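Local structure of dipeptidase AC. Metallo peptidase. MEROPS family M19 (Rhodobacter sphaeroides, 3LY0) at residues 37-45 against 307-318. The protein probably hydrolyses dipeptides as a zinc-dependent metallodipeptidase, and here holds a phosphinate mimic of L-Ala-D-Ala beside two zinc ions. Residues are numbered along the deposited sequence; the frame is centred on the assembly and turned at random.
Sequences TGHLDLPRM and FDGATIPQGIAD. With LY0 ((2R)-3-[(R)-[(1R)-1-aminoethyl](hydroxy)phosphoryl]-2-methylpropanoic acid), chain C.
His-39 and Asp-308 are joined by reciprocal hydrogen bonds, each backbone N-H meeting the other's side chain. Asp-308 N reaches His-39 ND1 at 2.8 Å in a nearly straight bond (175°), although it lies tilted from the ring plane; ND1 is therefore the acceptor and the imidazole carries no proton there. In return His-39 N donates to Asp-308 OD1 (2.7 Å) on its syn side but tilted well out of the carboxylate plane, while Leu-40 N makes a weak bond to OD2, so the carboxylate spans two successive amides. A water bridges His-39 NE2 and Ile-312 N.

Ile-312 CD1 sits over one face of the ring in a CH-pi contact, 3.9 Å from its centroid. Beside it, Leu-40 CD1 packs on Phe-307 CB at 3.5 Å. An alanine in place of His-39 would probably leave Asp-308 N without its acceptor and open a gap beneath Ile-312.

Among the charges, Asp-41 N-caps helix 42-48, OD1 accepting from Arg-44 N (2.9 Å, 165°). The bend at chi3 (-66°) turns the Arg-44 guanidinium back to Asp-41 OD2, gripped side-on through NE (2.8 Å) and NH2, while NH1 donates to Gly-38 O. Its salt bridge to Asp-318 is long, supplemented by a shared water; Asp-318 OD1 bonds Thr-320.

In this M19-family TIM barrel, the contact ties the approach to helix 42-48 to the loop between strand 301-303 and helix 322-332, whose Gly-309 and Ala-310 line the inhibitor pocket; Arg-19 of helix 16-22 salt-bridges Asp-308.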
loop_
_atom_site.group_PDB
_atom_site.type_symbol
_atom_site.label_atom_id
_atom_site.label_comp_id
_atom_site.label_asym_id
_atom_site.label_seq_id
_atom_site.Cartn_x
_atom_site.Cartn_y
_atom_site.Cartn_z
ATOM N N THR A 37 -8.359 2.941 -19.134
ATOM C CA THR A 37 -6.969 3.021 -18.701
ATOM C C THR A 37 -6.776 2.485 -17.288
ATOM O O THR A 37 -7.735 2.231 -16.559
ATOM C CB THR A 37 -6.430 4.472 -18.739
ATOM O OG1 THR A 37 -6.947 5.222 -17.631
ATOM C CG2 THR A 37 -6.814 5.163 -20.041
ATOM N N GLY A 38 -5.517 2.320 -16.906
ATOM C CA GLY A 38 -5.186 2.009 -15.528
ATOM C C GLY A 38 -5.641 0.635 -15.080
ATOM O O GLY A 38 -5.957 -0.237 -15.898
ATOM N N HIS A 39 -5.674 0.446 -13.766
ATOM C CA HIS A 39 -5.856 -0.874 -13.182
ATOM C C HIS A 39 -7.215 -1.080 -12.543
ATOM O O HIS A 39 -7.718 -2.202 -12.511
ATOM C CB HIS A 39 -4.795 -1.133 -12.116
ATOM C CG HIS A 39 -3.411 -1.273 -12.655
ATOM N ND1 HIS A 39 -2.293 -0.989 -11.902
ATOM C CD2 HIS A 39 -2.959 -1.676 -13.868
ATOM C CE1 HIS A 39 -1.212 -1.208 -12.627
ATOM N NE2 HIS A 39 -1.588 -1.630 -13.823
ATOM N N LEU A 40 -7.792 -0.003 -12.020
ATOM C CA LEU A 40 -9.007 -0.078 -11.212
ATOM C C LEU A 40 -10.134 0.807 -11.732
ATOM O O LEU A 40 -9.897 1.857 -12.341
ATOM C CB LEU A 40 -8.711 0.336 -9.761
ATOM C CG LEU A 40 -7.899 -0.646 -8.915
ATOM C CD1 LEU A 40 -7.324 0.077 -7.690
ATOM C CD2 LEU A 40 -8.740 -1.830 -8.501
ATOM N N ASP A 41 -11.361 0.363 -11.460
ATOM C CA ASP A 41 -12.583 1.156 -11.518
ATOM C C ASP A 41 -13.664 0.235 -10.967
ATOM O O ASP A 41 -13.407 -0.949 -10.748
ATOM C CB ASP A 41 -12.907 1.657 -12.936
ATOM C CG ASP A 41 -12.824 0.565 -13.983
ATOM O OD1 ASP A 41 -13.625 -0.390 -13.904
ATOM O OD2 ASP A 41 -11.956 0.672 -14.888
ATOM N N LEU A 42 -14.852 0.759 -10.710
ATOM C CA LEU A 42 -15.850 -0.062 -10.027
ATOM C C LEU A 42 -16.244 -1.334 -10.813
ATOM O O LEU A 42 -16.242 -2.431 -10.249
ATOM C CB LEU A 42 -17.064 0.775 -9.612
ATOM C CG LEU A 42 -18.121 0.020 -8.797
ATOM C CD1 LEU A 42 -17.501 -0.704 -7.609
ATOM C CD2 LEU A 42 -19.218 0.967 -8.346
ATOM N N PRO A 43 -16.559 -1.195 -12.117
ATOM C CA PRO A 43 -16.923 -2.405 -12.862
ATOM C C PRO A 43 -15.818 -3.459 -12.863
ATOM O O PRO A 43 -16.116 -4.640 -12.652
ATOM C CB PRO A 43 -17.189 -1.880 -14.276
ATOM C CG PRO A 43 -17.615 -0.460 -14.068
ATOM C CD PRO A 43 -16.735 0.023 -12.924
ATOM N N ARG A 44 -14.568 -3.062 -13.094
ATOM C CA ARG A 44 -13.501 -4.055 -13.113
ATOM C C ARG A 44 -13.244 -4.664 -11.736
ATOM O O ARG A 44 -12.870 -5.834 -11.636
ATOM C CB ARG A 44 -12.223 -3.504 -13.740
ATOM C CG ARG A 44 -12.299 -3.371 -15.253
ATOM C CD ARG A 44 -10.950 -3.002 -15.849
ATOM N NE ARG A 44 -10.536 -1.664 -15.436
ATOM C CZ ARG A 44 -9.317 -1.159 -15.622
ATOM N NH1 ARG A 44 -8.369 -1.890 -16.198
ATOM N NH2 ARG A 44 -9.041 0.071 -15.211
ATOM N N MET A 45 -13.429 -3.878 -10.672
ATOM C CA MET A 45 -13.343 -4.440 -9.325
ATOM C C MET A 45 -14.305 -5.608 -9.171
ATOM O O MET A 45 -13.950 -6.651 -8.627
ATOM C CB MET A 45 -13.677 -3.386 -8.258
ATOM C CG MET A 45 -12.600 -2.322 -8.022
ATOM S SD MET A 45 -13.212 -1.021 -6.870
ATOM C CE MET A 45 -11.729 0.035 -6.773
ATOM N N PHE A 307 -1.979 -1.347 -7.181
ATOM C CA PHE A 307 -2.787 -1.019 -8.359
ATOM C C PHE A 307 -2.837 0.499 -8.571
ATOM O O PHE A 307 -3.058 1.273 -7.625
ATOM C CB PHE A 307 -4.227 -1.537 -8.237
ATOM C CG PHE A 307 -4.401 -3.010 -8.514
ATOM C CD1 PHE A 307 -3.772 -3.625 -9.584
ATOM C CD2 PHE A 307 -5.257 -3.769 -7.713
ATOM C CE1 PHE A 307 -3.971 -4.984 -9.839
ATOM C CE2 PHE A 307 -5.452 -5.120 -7.960
ATOM C CZ PHE A 307 -4.805 -5.724 -9.019
ATOM N N ASP A 308 -2.637 0.905 -9.826
ATOM C CA ASP A 308 -2.623 2.308 -10.258
ATOM C C ASP A 308 -1.462 3.140 -9.715
ATOM O O ASP A 308 -1.400 4.349 -9.941
ATOM C CB ASP A 308 -3.985 2.974 -10.034
ATOM C CG ASP A 308 -4.998 2.585 -11.101
ATOM O OD1 ASP A 308 -4.592 2.486 -12.277
ATOM O OD2 ASP A 308 -6.183 2.374 -10.770
ATOM N N GLY A 309 -0.522 2.482 -9.039
ATOM C CA GLY A 309 0.677 3.152 -8.558
ATOM C C GLY A 309 1.976 2.690 -9.204
ATOM O O GLY A 309 2.995 3.363 -9.079
ATOM N N ALA A 310 1.951 1.557 -9.901
ATOM C CA ALA A 310 3.164 0.957 -10.455
ATOM C C ALA A 310 2.845 0.069 -11.647
ATOM O O ALA A 310 1.709 -0.346 -11.835
ATOM C CB ALA A 310 3.863 0.139 -9.383
ATOM N N THR A 311 3.860 -0.246 -12.444
ATOM C CA THR A 311 3.708 -1.264 -13.481
ATOM C C THR A 311 3.686 -2.633 -12.809
ATOM O O THR A 311 4.520 -2.910 -11.944
ATOM C CB THR A 311 4.871 -1.221 -14.484
ATOM O OG1 THR A 311 4.900 0.069 -15.106
ATOM C CG2 THR A 311 4.693 -2.293 -15.558
ATOM N N ILE A 312 2.745 -3.487 -13.216
ATOM C CA ILE A 312 2.579 -4.806 -12.599
ATOM C C ILE A 312 2.779 -5.907 -13.656
ATOM O O ILE A 312 2.873 -5.601 -14.848
ATOM C CB ILE A 312 1.197 -4.911 -11.881
ATOM C CG1 ILE A 312 0.047 -4.897 -12.897
ATOM C CG2 ILE A 312 1.044 -3.776 -10.868
ATOM C CD1 ILE A 312 -1.354 -5.018 -12.274
ATOM N N PRO A 313 2.861 -7.179 -13.232
ATOM C CA PRO A 313 3.161 -8.250 -14.196
ATOM C C PRO A 313 2.095 -8.381 -15.277
ATOM O O PRO A 313 0.909 -8.222 -15.006
ATOM C CB PRO A 313 3.183 -9.516 -13.325
ATOM C CG PRO A 313 3.431 -9.007 -11.917
ATOM C CD PRO A 313 2.711 -7.699 -11.862
ATOM N N GLN A 314 2.525 -8.689 -16.498
ATOM C CA GLN A 314 1.596 -8.835 -17.611
ATOM C C GLN A 314 0.494 -9.865 -17.341
ATOM O O GLN A 314 -0.628 -9.716 -17.826
ATOM C CB GLN A 314 2.352 -9.180 -18.900
ATOM C CG GLN A 314 3.054 -10.536 -18.869
ATOM C CD GLN A 314 3.984 -10.754 -20.053
ATOM O OE1 GLN A 314 4.076 -9.916 -20.950
ATOM N NE2 GLN A 314 4.684 -11.886 -20.053
ATOM N N GLY A 315 0.814 -10.890 -16.551
ATOM C CA GLY A 315 -0.141 -11.936 -16.211
ATOM C C GLY A 315 -1.284 -11.473 -15.322
ATOM O O GLY A 315 -2.337 -12.107 -15.271
ATOM N N ILE A 316 -1.062 -10.373 -14.605
ATOM C CA ILE A 316 -2.127 -9.750 -13.818
ATOM C C ILE A 316 -2.761 -8.607 -14.612
ATOM O O ILE A 316 -3.968 -8.606 -14.838
ATOM C CB ILE A 316 -1.600 -9.236 -12.466
ATOM C CG1 ILE A 316 -0.994 -10.388 -11.657
ATOM C CG2 ILE A 316 -2.725 -8.586 -11.661
ATOM C CD1 ILE A 316 -0.282 -9.945 -10.376
ATOM N N ALA A 317 -1.935 -7.651 -15.037
ATOM C CA ALA A 317 -2.334 -6.553 -15.940
ATOM C C ALA A 317 -3.227 -5.465 -15.339
ATOM O O ALA A 317 -3.004 -4.275 -15.569
ATOM C CB ALA A 317 -2.952 -7.103 -17.232
ATOM N N ASP A 318 -4.241 -5.867 -14.586
ATOM C CA ASP A 318 -5.122 -4.922 -13.910
ATOM C C ASP A 318 -5.935 -5.737 -12.921
ATOM O O ASP A 318 -5.649 -6.917 -12.714
ATOM C CB ASP A 318 -6.024 -4.207 -14.914
ATOM C CG ASP A 318 -6.738 -5.168 -15.841
ATOM O OD1 ASP A 318 -7.476 -6.041 -15.342
ATOM O OD2 ASP A 318 -6.540 -5.057 -17.068
HETATM P P LY0 C . 3.622 4.180 -4.933
HETATM C C1 LY0 C . 3.723 6.558 -6.395
HETATM N N1 LY0 C . 1.886 6.219 -4.765
HETATM C C2 LY0 C . 2.773 5.588 -5.727
HETATM C C4 LY0 C . 4.428 3.125 -6.204
HETATM C C5 LY0 C . 5.858 2.757 -5.922
HETATM C C6 LY0 C . 6.072 2.273 -4.514
HETATM C C7 LY0 C . 6.505 1.905 -6.983
HETATM O O31 LY0 C . 2.547 3.437 -4.175
HETATM O O32 LY0 C . 4.663 4.732 -3.904
HETATM O O61 LY0 C . 7.339 2.181 -4.036
HETATM O O62 LY0 C . 5.119 1.990 -3.769
HETATM O O HOH W 1 0.862 -2.319 -15.506
HETATM O O HOH W 2 -8.844 -4.273 -18.244
#